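Local atomic coordinates of baculoviral IAP repeat-containing protein 2 (Homo sapiens, PDB entry 3M1D), a protein that probably takes part in TNF-receptor signalling as an inhibitor of apoptosis, its zinc-binding first BIR domain being linked to recruitment by TRAF2. Residues S17-F22 with V28-L33; A36-T41 with Q67-L72; K46-C49 with L54-D57. All coordinates share one frame; numbering follows the deposited sequence.

How the contacts relate
From the N terminus, contact 1 comes first: the chain leaves helix 9-17, turns through S17-F22 and is closed on itself by the start of helix 30-35. Strand 38-40 follows directly, and contact 2 ties A36-T41 to helix 65-72, closing a long loop. Contact 3, the hairpin of strands 47-49 and 55-56, is nested inside that loop, whereas contact 1 precedes both. Strand 38-40 pairs with 47-49, through Y39 N and K48 O among others, so contacts 2 and 3 reach one sheet; they also share the zinc ion through H69 and C49. Y19 OH joins contact 1 to the sheet by a probable hydrogen bond to F38 O.

Contact 1. Residues S17-F22 with V28-L33; sequences STYSTF and VSERSL
The turn S17-F22 runs past the start of helix 30-35 without regular pairing, its backbone coming nearest where the CA atoms of Y19 and E30 lie 6.5 Å apart. Y19 and E30 lie alongside each other, their side chains running in opposite directions, and E30 CG rests 3.5 Å from Y19 CB. With Y19 CG anti to its carbonyl carbon (chi1 -68°), the ring reaches along the helix, where Y19 OH meets L33 CB at 3.3 Å; the hydroxyl is hydrogen-bonded to F38 O of strand 38-40. F22 approaches the same two helix residues: its CD2 is 3.6 Å from E30 CG, and its CZ is 3.8 Å from L33 CD1. That methyl also touches Y19 CE1, and the L33 side chain runs at about a right angle to those of Y19 and F22. Within the turn, Y19 CD1 sits over one face of the F22 ring. The bend of E30 at chi2 (102°) brings its carboxylate to the F22 side, where a water donates to both E30 OE2 and F22 O. The helix start is capped by S29: its OG accepts from S32 N at 3.0 Å, while S29 O receives both L33 N and S32 OG. The serine-capped start of helix 30-35 thus packs on the loop after helix 9-17 in the N-terminal part of the BIR fold, Y19 OH linking it to the sheet.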
ATOM      1  N   SER A  17      -8.398  -6.679  -3.343  1.00 23.70           N
ATOM      2  CA  SER A  17      -8.925  -7.964  -2.905  1.00 25.38           C
ATOM      3  C   SER A  17      -8.149  -8.567  -1.737  1.00 24.69           C
ATOM      4  O   SER A  17      -8.713  -9.328  -0.959  1.00 26.59           O
ATOM      5  CB  SER A  17      -8.952  -8.973  -4.056  1.00 28.70           C
ATOM      6  OG  SER A  17      -7.682  -9.577  -4.192  1.00 33.37           O
ATOM      7  N   THR A  18      -6.863  -8.250  -1.604  1.00 25.63           N
ATOM      8  CA  THR A  18      -6.079  -8.874  -0.539  1.00 22.66           C
ATOM      9  C   THR A  18      -6.457  -8.331   0.842  1.00 23.73           C
ATOM     10  O   THR A  18      -6.051  -8.880   1.864  1.00 30.41           O
ATOM     11  CB  THR A  18      -4.533  -8.735  -0.734  1.00 24.73           C
ATOM     12  OG1 THR A  18      -4.135  -7.371  -0.559  1.00 22.81           O
ATOM     13  CG2 THR A  18      -4.081  -9.251  -2.112  1.00 24.48           C
ATOM     14  N   TYR A  19      -7.221  -7.248   0.874  1.00 25.11           N
ATOM     15  CA  TYR A  19      -7.573  -6.634   2.148  1.00 24.83           C
ATOM     16  C   TYR A  19      -8.827  -7.245   2.776  1.00 30.45           C
ATOM     17  O   TYR A  19      -9.291  -6.787   3.817  1.00 30.38           O
ATOM     18  CB  TYR A  19      -7.672  -5.109   2.009  1.00 25.58           C
ATOM     19  CG  TYR A  19      -6.317  -4.465   1.751  1.00 27.41           C
ATOM     20  CD1 TYR A  19      -5.522  -4.018   2.807  1.00 24.36           C
ATOM     21  CD2 TYR A  19      -5.820  -4.337   0.451  1.00 21.71           C
ATOM     22  CE1 TYR A  19      -4.279  -3.440   2.575  1.00 20.61           C
ATOM     23  CE2 TYR A  19      -4.583  -3.759   0.212  1.00 20.55           C
ATOM     24  CZ  TYR A  19      -3.818  -3.321   1.269  1.00 20.89           C
ATOM     25  OH  TYR A  19      -2.580  -2.759   1.029  1.00 23.20           O
ATOM     26  N   SER A  20      -9.347  -8.310   2.168  1.00 31.00           N
ATOM     27  CA  SER A  20     -10.546  -8.966   2.694  1.00 32.88           C
ATOM     28  C   SER A  20     -10.389  -9.373   4.169  1.00 36.37           C
ATOM     29  O   SER A  20     -11.354  -9.339   4.939  1.00 34.16           O
ATOM     30  CB  SER A  20     -10.949 -10.165   1.827  1.00 31.44           C
ATOM     31  OG  SER A  20      -9.915 -11.140   1.771  1.00 39.31           O
ATOM     32  N   THR A  21      -9.166  -9.725   4.557  1.00 29.23           N
ATOM     33  CA  THR A  21      -8.863 -10.127   5.930  1.00 31.65           C
ATOM     34  C   THR A  21      -8.175  -9.033   6.751  1.00 29.16           C
ATOM     35  O   THR A  21      -7.776  -9.276   7.888  1.00 29.57           O
ATOM     36  CB  THR A  21      -7.944 -11.370   5.958  1.00 34.87           C
ATOM     37  OG1 THR A  21      -6.841 -11.167   5.063  1.00 39.35           O
ATOM     38  CG2 THR A  21      -8.707 -12.641   5.544  1.00 33.87           C
ATOM     39  N   PHE A  22      -8.014  -7.842   6.177  1.00 30.49           N
ATOM     40  CA  PHE A  22      -7.360  -6.735   6.883  1.00 28.53           C
ATOM     41  C   PHE A  22      -8.074  -6.507   8.222  1.00 30.46           C
ATOM     42  O   PHE A  22      -9.301  -6.546   8.278  1.00 35.87           O
ATOM     43  CB  PHE A  22      -7.394  -5.466   6.021  1.00 26.15           C
ATOM     44  CG  PHE A  22      -6.303  -4.461   6.345  1.00 29.75           C
ATOM     45  CD1 PHE A  22      -4.959  -4.817   6.283  1.00 25.94           C
ATOM     46  CD2 PHE A  22      -6.623  -3.150   6.678  1.00 31.04           C
ATOM     47  CE1 PHE A  22      -3.957  -3.887   6.559  1.00 23.06           C
ATOM     48  CE2 PHE A  22      -5.625  -2.219   6.960  1.00 26.65           C
ATOM     49  CZ  PHE A  22      -4.293  -2.589   6.897  1.00 26.00           C
ATOM     50  N   VAL A  28      -6.176   3.568   8.506  1.00 36.58           N
ATOM     51  CA  VAL A  28      -5.953   4.026   7.142  1.00 32.78           C
ATOM     52  C   VAL A  28      -6.785   3.155   6.203  1.00 31.53           C
ATOM     53  O   VAL A  28      -6.923   1.956   6.431  1.00 35.32           O
ATOM     54  CB  VAL A  28      -4.456   4.005   6.745  1.00 33.85           C
ATOM     55  CG1 VAL A  28      -3.612   4.796   7.756  1.00 31.55           C
ATOM     56  CG2 VAL A  28      -3.955   2.583   6.609  1.00 34.54           C
ATOM     57  N   SER A  29      -7.361   3.759   5.169  1.00 25.98           N
ATOM     58  CA  SER A  29      -8.230   3.020   4.266  1.00 30.87           C
ATOM     59  C   SER A  29      -7.461   2.015   3.406  1.00 29.19           C
ATOM     60  O   SER A  29      -6.317   2.252   3.006  1.00 26.21           O
ATOM     61  CB  SER A  29      -9.062   3.958   3.386  1.00 29.32           C
ATOM     62  OG  SER A  29      -8.316   4.443   2.289  1.00 31.71           O
ATOM     63  N   GLU A  30      -8.112   0.888   3.153  1.00 26.83           N
ATOM     64  CA  GLU A  30      -7.564  -0.167   2.316  1.00 29.30           C
ATOM     65  C   GLU A  30      -7.430   0.307   0.875  1.00 30.68           C
ATOM     66  O   GLU A  30      -6.480  -0.058   0.190  1.00 29.49           O
ATOM     67  CB  GLU A  30      -8.455  -1.406   2.371  1.00 25.05           C
ATOM     68  CG  GLU A  30      -8.399  -2.147   3.683  1.00 34.53           C
ATOM     69  CD  GLU A  30      -9.597  -1.870   4.550  1.00 45.04           C
ATOM     70  OE1 GLU A  30      -9.982  -0.683   4.679  1.00 39.78           O
ATOM     71  OE2 GLU A  30     -10.158  -2.848   5.093  1.00 46.69           O
ATOM     72  N   ARG A  31      -8.379   1.122   0.420  1.00 26.48           N
ATOM     73  CA  ARG A  31      -8.310   1.660  -0.928  1.00 31.57           C
ATOM     74  C   ARG A  31      -7.071   2.525  -1.101  1.00 31.86           C
ATOM     75  O   ARG A  31      -6.389   2.431  -2.113  1.00 30.77           O
ATOM     76  CB  ARG A  31      -9.561   2.463  -1.273  1.00 37.41           C
ATOM     77  CG  ARG A  31     -10.854   1.672  -1.157  1.00 52.08           C
ATOM     78  CD  ARG A  31     -11.981   2.356  -1.923  1.00 60.73           C
ATOM     79  NE  ARG A  31     -13.287   2.172  -1.290  1.00 68.99           N
ATOM     80  CZ  ARG A  31     -13.779   2.964  -0.339  1.00 76.64           C
ATOM     81  NH1 ARG A  31     -13.072   3.999   0.106  1.00 76.85           N
ATOM     82  NH2 ARG A  31     -14.980   2.721   0.173  1.00 72.21           N
ATOM     83  N   SER A  32      -6.776   3.361  -0.110  1.00 27.93           N
ATOM     84  CA  SER A  32      -5.600   4.218  -0.200  1.00 29.84           C
ATOM     85  C   SER A  32      -4.322   3.380  -0.192  1.00 25.54           C
ATOM     86  O   SER A  32      -3.385   3.658  -0.930  1.00 25.43           O
ATOM     87  CB  SER A  32      -5.578   5.263   0.917  1.00 28.68           C
ATOM     88  OG  SER A  32      -5.273   4.681   2.168  1.00 36.05           O
ATOM     89  N   LEU A  33      -4.299   2.339   0.628  1.00 22.06           N
ATOM     90  CA  LEU A  33      -3.156   1.451   0.657  1.00 24.64           C
ATOM     91  C   LEU A  33      -2.932   0.824  -0.711  1.00 23.43           C
ATOM     92  O   LEU A  33      -1.822   0.887  -1.253  1.00 23.92           O
ATOM     93  CB  LEU A  33      -3.339   0.376   1.729  1.00 22.96           C
ATOM     94  CG  LEU A  33      -3.188   0.960   3.132  1.00 24.10           C
ATOM     95  CD1 LEU A  33      -3.675  -0.014   4.188  1.00 25.64           C
ATOM     96  CD2 LEU A  33      -1.717   1.355   3.382  1.00 21.86           C
TER
HETATM   97  O   HOH W   1     -11.460  -5.506   6.506  1.00 47.90           O

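Contact 2. Residues A36-T41 with Q67-L72; sequences AGFYYT and QKHKQL. With ZN (zinc ion), chain C.
F38 and H69 meet as an oblique aromatic pair, their ring centroids 4.7 Å apart and their planes turned 38° from each other. The two side chains run antiparallel, so that F38 CZ lies over one face of the imidazole, toward its rim, 3.5 Å from H69 ND1. CE2 of F38 is the next nearest ring atom to that nitrogen. H69 projects from helix 65-72 with CG anti to the backbone N (chi1 -160°), which carries the imidazole away from the helix toward the start of strand 38-40. There its ND1-H is donated to A36 O at 2.8 Å; the oxygen lies in the ring plane, and the donor stands nearly in line with the carbonyl, although the angle at the hydrogen is a bent 136°. G37, which ends helix 30-35 in a Schellman motif with positive phi, turns the chain between A36 and F38, the two residues that meet the imidazole. The other ring nitrogen, NE2, binds the zinc ion at 2.2 Å. One nitrogen is thus spent on the metal and the other on a carbonyl, which fixes the rotation of the imidazole and would probably strengthen its donation to zinc. I79 of helix 77-83 also touches H69. C49, C52 and C76 complete the zinc site of three cysteines and one histidine characteristic of the BIR fold.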
ATOM      1  N   ALA A  36      -1.716   3.092  -3.334  1.00 21.39           N
ATOM      2  CA  ALA A  36      -0.301   3.429  -3.157  1.00 24.23           C
ATOM      3  C   ALA A  36       0.630   2.268  -3.530  1.00 20.31           C
ATOM      4  O   ALA A  36       1.841   2.369  -3.373  1.00 21.35           O
ATOM      5  CB  ALA A  36      -0.025   3.913  -1.738  1.00 22.63           C
ATOM      6  N   GLY A  37       0.049   1.185  -4.038  1.00 21.98           N
ATOM      7  CA  GLY A  37       0.813   0.047  -4.530  1.00 21.48           C
ATOM      8  C   GLY A  37       0.941  -1.081  -3.530  1.00 22.84           C
ATOM      9  O   GLY A  37       1.620  -2.070  -3.790  1.00 19.61           O
ATOM     10  N   PHE A  38       0.287  -0.947  -2.380  1.00 18.20           N
ATOM     11  CA  PHE A  38       0.480  -1.933  -1.319  1.00 19.51           C
ATOM     12  C   PHE A  38      -0.579  -3.020  -1.304  1.00 19.41           C
ATOM     13  O   PHE A  38      -1.758  -2.733  -1.423  1.00 20.47           O
ATOM     14  CB  PHE A  38       0.508  -1.235   0.044  1.00 20.98           C
ATOM     15  CG  PHE A  38       1.692  -0.329   0.240  1.00 19.22           C
ATOM     16  CD1 PHE A  38       2.958  -0.857   0.436  1.00 19.64           C
ATOM     17  CD2 PHE A  38       1.535   1.048   0.246  1.00 22.36           C
ATOM     18  CE1 PHE A  38       4.056  -0.033   0.627  1.00 23.74           C
ATOM     19  CE2 PHE A  38       2.627   1.883   0.439  1.00 23.46           C
ATOM     20  CZ  PHE A  38       3.892   1.342   0.627  1.00 22.03           C
ATOM     21  N   TYR A  39      -0.161  -4.271  -1.139  1.00 21.94           N
ATOM     22  CA  TYR A  39      -1.116  -5.339  -0.871  1.00 22.13           C
ATOM     23  C   TYR A  39      -0.911  -5.846   0.561  1.00 21.76           C
ATOM     24  O   TYR A  39       0.114  -5.571   1.199  1.00 21.13           O
ATOM     25  CB  TYR A  39      -0.994  -6.483  -1.889  1.00 23.53           C
ATOM     26  CG  TYR A  39       0.345  -7.200  -1.867  1.00 26.39           C
ATOM     27  CD1 TYR A  39       0.605  -8.203  -0.936  1.00 29.06           C
ATOM     28  CD2 TYR A  39       1.339  -6.884  -2.781  1.00 29.74           C
ATOM     29  CE1 TYR A  39       1.829  -8.864  -0.907  1.00 34.94           C
ATOM     30  CE2 TYR A  39       2.570  -7.535  -2.763  1.00 35.31           C
ATOM     31  CZ  TYR A  39       2.805  -8.526  -1.830  1.00 38.07           C
ATOM     32  OH  TYR A  39       4.016  -9.171  -1.805  1.00 41.98           O
ATOM     33  N   TYR A  40      -1.890  -6.579   1.064  1.00 18.87           N
ATOM     34  CA  TYR A  40      -1.875  -6.973   2.464  1.00 21.52           C
ATOM     35  C   TYR A  40      -1.154  -8.302   2.578  1.00 24.85           C
ATOM     36  O   TYR A  40      -1.461  -9.208   1.832  1.00 21.42           O
ATOM     37  CB  TYR A  40      -3.308  -7.114   2.983  1.00 22.05           C
ATOM     38  CG  TYR A  40      -3.389  -7.609   4.411  1.00 23.49           C
ATOM     39  CD1 TYR A  40      -2.486  -7.168   5.376  1.00 23.21           C
ATOM     40  CD2 TYR A  40      -4.373  -8.501   4.793  1.00 26.49           C
ATOM     41  CE1 TYR A  40      -2.556  -7.623   6.679  1.00 23.67           C
ATOM     42  CE2 TYR A  40      -4.465  -8.947   6.088  1.00 23.81           C
ATOM     43  CZ  TYR A  40      -3.561  -8.511   7.026  1.00 24.44           C
ATOM     44  OH  TYR A  40      -3.669  -8.965   8.309  1.00 22.47           O
ATOM     45  N   THR A  41      -0.208  -8.401   3.509  1.00 25.14           N
ATOM     46  CA  THR A  41       0.584  -9.611   3.696  1.00 26.99           C
ATOM     47  C   THR A  41      -0.152 -10.715   4.443  1.00 29.36           C
ATOM     48  O   THR A  41       0.259 -11.875   4.389  1.00 24.21           O
ATOM     49  CB  THR A  41       1.859  -9.335   4.484  1.00 27.60           C
ATOM     50  OG1 THR A  41       1.518  -8.896   5.810  1.00 25.39           O
ATOM     51  CG2 THR A  41       2.724  -8.287   3.766  1.00 24.03           C
ATOM     52  N   GLN A  67       2.910   9.031   0.601  1.00 23.94           N
ATOM     53  CA  GLN A  67       4.040   9.785   1.148  1.00 25.74           C
ATOM     54  C   GLN A  67       5.069   8.888   1.802  1.00 27.13           C
ATOM     55  O   GLN A  67       6.268   9.077   1.613  1.00 26.62           O
ATOM     56  CB  GLN A  67       3.589  10.808   2.193  1.00 27.65           C
ATOM     57  CG  GLN A  67       3.207  12.157   1.637  1.00 40.67           C
ATOM     58  CD  GLN A  67       3.104  13.214   2.724  1.00 46.83           C
ATOM     59  OE1 GLN A  67       3.515  12.993   3.868  1.00 49.42           O
ATOM     60  NE2 GLN A  67       2.568  14.374   2.367  1.00 50.38           N
ATOM     61  N   LYS A  68       4.613   7.947   2.622  1.00 21.19           N
ATOM     62  CA  LYS A  68       5.558   7.043   3.267  1.00 25.35           C
ATOM     63  C   LYS A  68       6.351   6.318   2.187  1.00 24.05           C
ATOM     64  O   LYS A  68       7.562   6.170   2.284  1.00 26.40           O
ATOM     65  CB  LYS A  68       4.846   6.025   4.170  1.00 28.47           C
ATOM     66  CG  LYS A  68       4.513   6.563   5.557  1.00 30.39           C
ATOM     67  CD  LYS A  68       4.249   5.421   6.536  1.00 37.26           C
ATOM     68  CE  LYS A  68       4.039   5.923   7.962  1.00 37.37           C
ATOM     69  NZ  LYS A  68       3.805   4.776   8.914  1.00 35.55           N
ATOM     70  N   HIS A  69       5.642   5.894   1.152  1.00 22.42           N
ATOM     71  CA  HIS A  69       6.224   5.144   0.047  1.00 26.49           C
ATOM     72  C   HIS A  69       7.303   5.957  -0.681  1.00 28.37           C
ATOM     73  O   HIS A  69       8.419   5.474  -0.886  1.00 30.09           O
ATOM     74  CB  HIS A  69       5.108   4.771  -0.924  1.00 24.48           C
ATOM     75  CG  HIS A  69       5.443   3.637  -1.835  1.00 25.62           C
ATOM     76  ND1 HIS A  69       4.477   2.908  -2.494  1.00 26.49           N
ATOM     77  CD2 HIS A  69       6.633   3.098  -2.192  1.00 26.71           C
ATOM     78  CE1 HIS A  69       5.057   1.970  -3.221  1.00 21.01           C
ATOM     79  NE2 HIS A  69       6.362   2.062  -3.051  1.00 18.61           N
ATOM     80  N   LYS A  70       6.953   7.177  -1.084  1.00 26.33           N
ATOM     81  CA  LYS A  70       7.871   8.099  -1.760  1.00 30.62           C
ATOM     82  C   LYS A  70       9.110   8.387  -0.932  1.00 30.17           C
ATOM     83  O   LYS A  70      10.208   8.480  -1.471  1.00 28.21           O
ATOM     84  CB  LYS A  70       7.187   9.448  -2.040  1.00 31.77           C
ATOM     85  CG  LYS A  70       6.410   9.527  -3.331  1.00 39.08           C
ATOM     86  CD  LYS A  70       5.361  10.644  -3.275  1.00 41.54           C
ATOM     87  CE  LYS A  70       5.963  11.999  -2.905  1.00 52.16           C
ATOM     88  NZ  LYS A  70       5.021  13.146  -3.179  1.00 48.95           N
ATOM     89  N   GLN A  71       8.908   8.571   0.374  1.00 27.45           N
ATOM     90  CA  GLN A  71       9.963   8.953   1.307  1.00 31.75           C
ATOM     91  C   GLN A  71      10.936   7.824   1.585  1.00 30.51           C
ATOM     92  O   GLN A  71      12.144   8.044   1.690  1.00 28.99           O
ATOM     93  CB  GLN A  71       9.362   9.394   2.651  1.00 32.58           C
ATOM     94  CG  GLN A  71       8.951  10.855   2.714  1.00 36.55           C
ATOM     95  CD  GLN A  71       8.004  11.169   3.865  1.00 44.46           C
ATOM     96  OE1 GLN A  71       7.386  12.234   3.883  1.00 52.16           O
ATOM     97  NE2 GLN A  71       7.881  10.249   4.829  1.00 40.36           N
ATOM     98  N   LEU A  72      10.407   6.618   1.736  1.00 27.11           N
ATOM     99  CA  LEU A  72      11.235   5.506   2.176  1.00 30.25           C
ATOM    100  C   LEU A  72      11.940   4.833   1.024  1.00 27.42           C
ATOM    101  O   LEU A  72      13.117   4.472   1.145  1.00 26.74           O
ATOM    102  CB  LEU A  72      10.411   4.486   2.960  1.00 24.86           C
ATOM    103  CG  LEU A  72       9.861   5.027   4.277  1.00 27.31           C
ATOM    104  CD1 LEU A  72       8.659   4.199   4.726  1.00 28.72           C
ATOM    105  CD2 LEU A  72      10.943   5.026   5.336  1.00 31.19           C
TER
HETATM  106 ZN    ZN C1000       7.173   0.423  -4.307  1.00 23.90          ZN

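Contact 3. Residues K46-C49 with L54-D57; sequences KVKC and LMLD. With ZN (zinc ion), chain C.
The antiparallel beta hairpin of strands 47-49 and 55-56 forms the second and third strands of the BIR domain's small sheet, and its connecting turn holds C52 of the zinc site. V47 and L56 make the hydrogen-bonded pair: V47 N donates to L56 O at 2.8 Å, and L56 N returns a bond to V47 O. K48 and M55 form the adjoining non-hydrogen-bonded pair, with CA atoms 4.5 Å apart. Nearer the turn, C49 N donates to L54 O at 2.9 Å. The same carbonyl oxygens also receive CA-H...O contacts, such as that from M55 CA to V47 O at 3.3 Å. V47 and L56 share the face of the sheet on which both touch F38; V47 also packs against Y19 and W59, and L56 against helix 65-72. On the other face M55 lies across two lysine chains. Its CG rests 3.7 Å from K48 CG, and the bend at chi3 (83°) turns its CE methyl toward K46. The K46 chain is itself bent at chi3, so that CD, CE and NZ all pass close to that methyl. The fit is tight, K46 CE and M55 CE being only 3.4 Å apart. At the open end of the hairpin D57 CB packs on K46 CA and CB. At the other end L54 reaches H69 and L72 of helix 65-72. C49 SG, anti to the backbone N (chi1 178°), extends beyond the paired strands and binds the zinc ion at 2.4 Å.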
ATOM      1  N   LYS A  46       0.471  -5.238   8.231  1.00 23.27           N
ATOM      2  CA  LYS A  46       1.659  -5.103   7.399  1.00 23.52           C
ATOM      3  C   LYS A  46       1.332  -5.280   5.937  1.00 23.67           C
ATOM      4  O   LYS A  46       0.708  -6.260   5.540  1.00 26.36           O
ATOM      5  CB  LYS A  46       2.730  -6.119   7.809  1.00 25.45           C
ATOM      6  CG  LYS A  46       4.049  -5.934   7.067  1.00 28.76           C
ATOM      7  CD  LYS A  46       5.154  -6.791   7.654  1.00 33.98           C
ATOM      8  CE  LYS A  46       4.837  -8.270   7.498  1.00 36.10           C
ATOM      9  NZ  LYS A  46       5.955  -9.100   8.020  1.00 40.12           N
ATOM     10  N   VAL A  47       1.769  -4.324   5.135  1.00 22.06           N
ATOM     11  CA  VAL A  47       1.483  -4.331   3.721  1.00 19.34           C
ATOM     12  C   VAL A  47       2.805  -4.241   2.951  1.00 21.51           C
ATOM     13  O   VAL A  47       3.827  -3.856   3.505  1.00 21.74           O
ATOM     14  CB  VAL A  47       0.553  -3.152   3.357  1.00 22.99           C
ATOM     15  CG1 VAL A  47      -0.748  -3.251   4.147  1.00 21.02           C
ATOM     16  CG2 VAL A  47       1.245  -1.832   3.666  1.00 19.72           C
ATOM     17  N   LYS A  48       2.775  -4.587   1.670  1.00 21.84           N
ATOM     18  CA  LYS A  48       3.989  -4.697   0.884  1.00 22.64           C
ATOM     19  C   LYS A  48       3.730  -4.116  -0.505  1.00 21.19           C
ATOM     20  O   LYS A  48       2.671  -4.338  -1.083  1.00 22.10           O
ATOM     21  CB  LYS A  48       4.387  -6.180   0.818  1.00 25.94           C
ATOM     22  CG  LYS A  48       5.757  -6.504   0.235  1.00 31.46           C
ATOM     23  CD  LYS A  48       6.093  -7.986   0.506  1.00 31.88           C
ATOM     24  CE  LYS A  48       7.275  -8.482  -0.314  1.00 42.66           C
ATOM     25  NZ  LYS A  48       7.269  -9.979  -0.438  1.00 49.21           N
ATOM     26  N   CYS A  49       4.679  -3.345  -1.037  1.00 19.84           N
ATOM     27  CA  CYS A  49       4.514  -2.816  -2.390  1.00 22.15           C
ATOM     28  C   CYS A  49       4.701  -3.917  -3.418  1.00 24.00           C
ATOM     29  O   CYS A  49       5.671  -4.679  -3.358  1.00 24.62           O
ATOM     30  CB  CYS A  49       5.498  -1.683  -2.680  1.00 22.23           C
ATOM     31  SG  CYS A  49       5.340  -1.048  -4.372  1.00 22.76           S
ATOM     32  N   LEU A  54       8.712  -2.824  -0.630  1.00 21.63           N
ATOM     33  CA  LEU A  54       8.748  -2.065   0.625  1.00 23.15           C
ATOM     34  C   LEU A  54       7.645  -2.563   1.567  1.00 21.74           C
ATOM     35  O   LEU A  54       6.505  -2.731   1.145  1.00 20.92           O
ATOM     36  CB  LEU A  54       8.571  -0.569   0.360  1.00 21.84           C
ATOM     37  CG  LEU A  54       8.438   0.362   1.563  1.00 20.92           C
ATOM     38  CD1 LEU A  54       9.773   0.502   2.293  1.00 23.85           C
ATOM     39  CD2 LEU A  54       7.944   1.717   1.077  1.00 19.11           C
ATOM     40  N   MET A  55       7.992  -2.787   2.835  1.00 23.18           N
ATOM     41  CA  MET A  55       7.054  -3.326   3.819  1.00 24.84           C
ATOM     42  C   MET A  55       6.783  -2.333   4.941  1.00 23.58           C
ATOM     43  O   MET A  55       7.712  -1.792   5.536  1.00 23.52           O
ATOM     44  CB  MET A  55       7.581  -4.642   4.401  1.00 25.39           C
ATOM     45  CG  MET A  55       7.649  -5.767   3.369  1.00 30.55           C
ATOM     46  SD  MET A  55       8.258  -7.310   4.071  1.00 47.91           S
ATOM     47  CE  MET A  55       6.744  -7.935   4.763  1.00 38.26           C
ATOM     48  N   LEU A  56       5.500  -2.122   5.226  1.00 22.18           N
ATOM     49  CA  LEU A  56       5.053  -1.101   6.171  1.00 26.09           C
ATOM     50  C   LEU A  56       3.949  -1.641   7.074  1.00 24.10           C
ATOM     51  O   LEU A  56       3.030  -2.324   6.615  1.00 22.02           O
ATOM     52  CB  LEU A  56       4.538   0.120   5.409  1.00 20.86           C
ATOM     53  CG  LEU A  56       5.588   0.926   4.642  1.00 25.93           C
ATOM     54  CD1 LEU A  56       4.958   2.044   3.825  1.00 19.06           C
ATOM     55  CD2 LEU A  56       6.608   1.491   5.600  1.00 24.27           C
ATOM     56  N   ASP A  57       4.043  -1.345   8.361  1.00 25.90           N
ATOM     57  CA  ASP A  57       2.990  -1.731   9.296  1.00 25.19           C
ATOM     58  C   ASP A  57       2.811  -0.654  10.366  1.00 25.34           C
ATOM     59  O   ASP A  57       3.345   0.448  10.238  1.00 25.69           O
ATOM     60  CB  ASP A  57       3.266  -3.114   9.917  1.00 21.41           C
ATOM     61  CG  ASP A  57       4.428  -3.104  10.905  1.00 27.70           C
ATOM     62  OD1 ASP A  57       5.065  -2.048  11.103  1.00 28.82           O
ATOM     63  OD2 ASP A  57       4.706  -4.165  11.496  1.00 29.10           O
TER
HETATM   64 ZN    ZN C1000       7.173   0.423  -4.307  1.00 23.90          ZN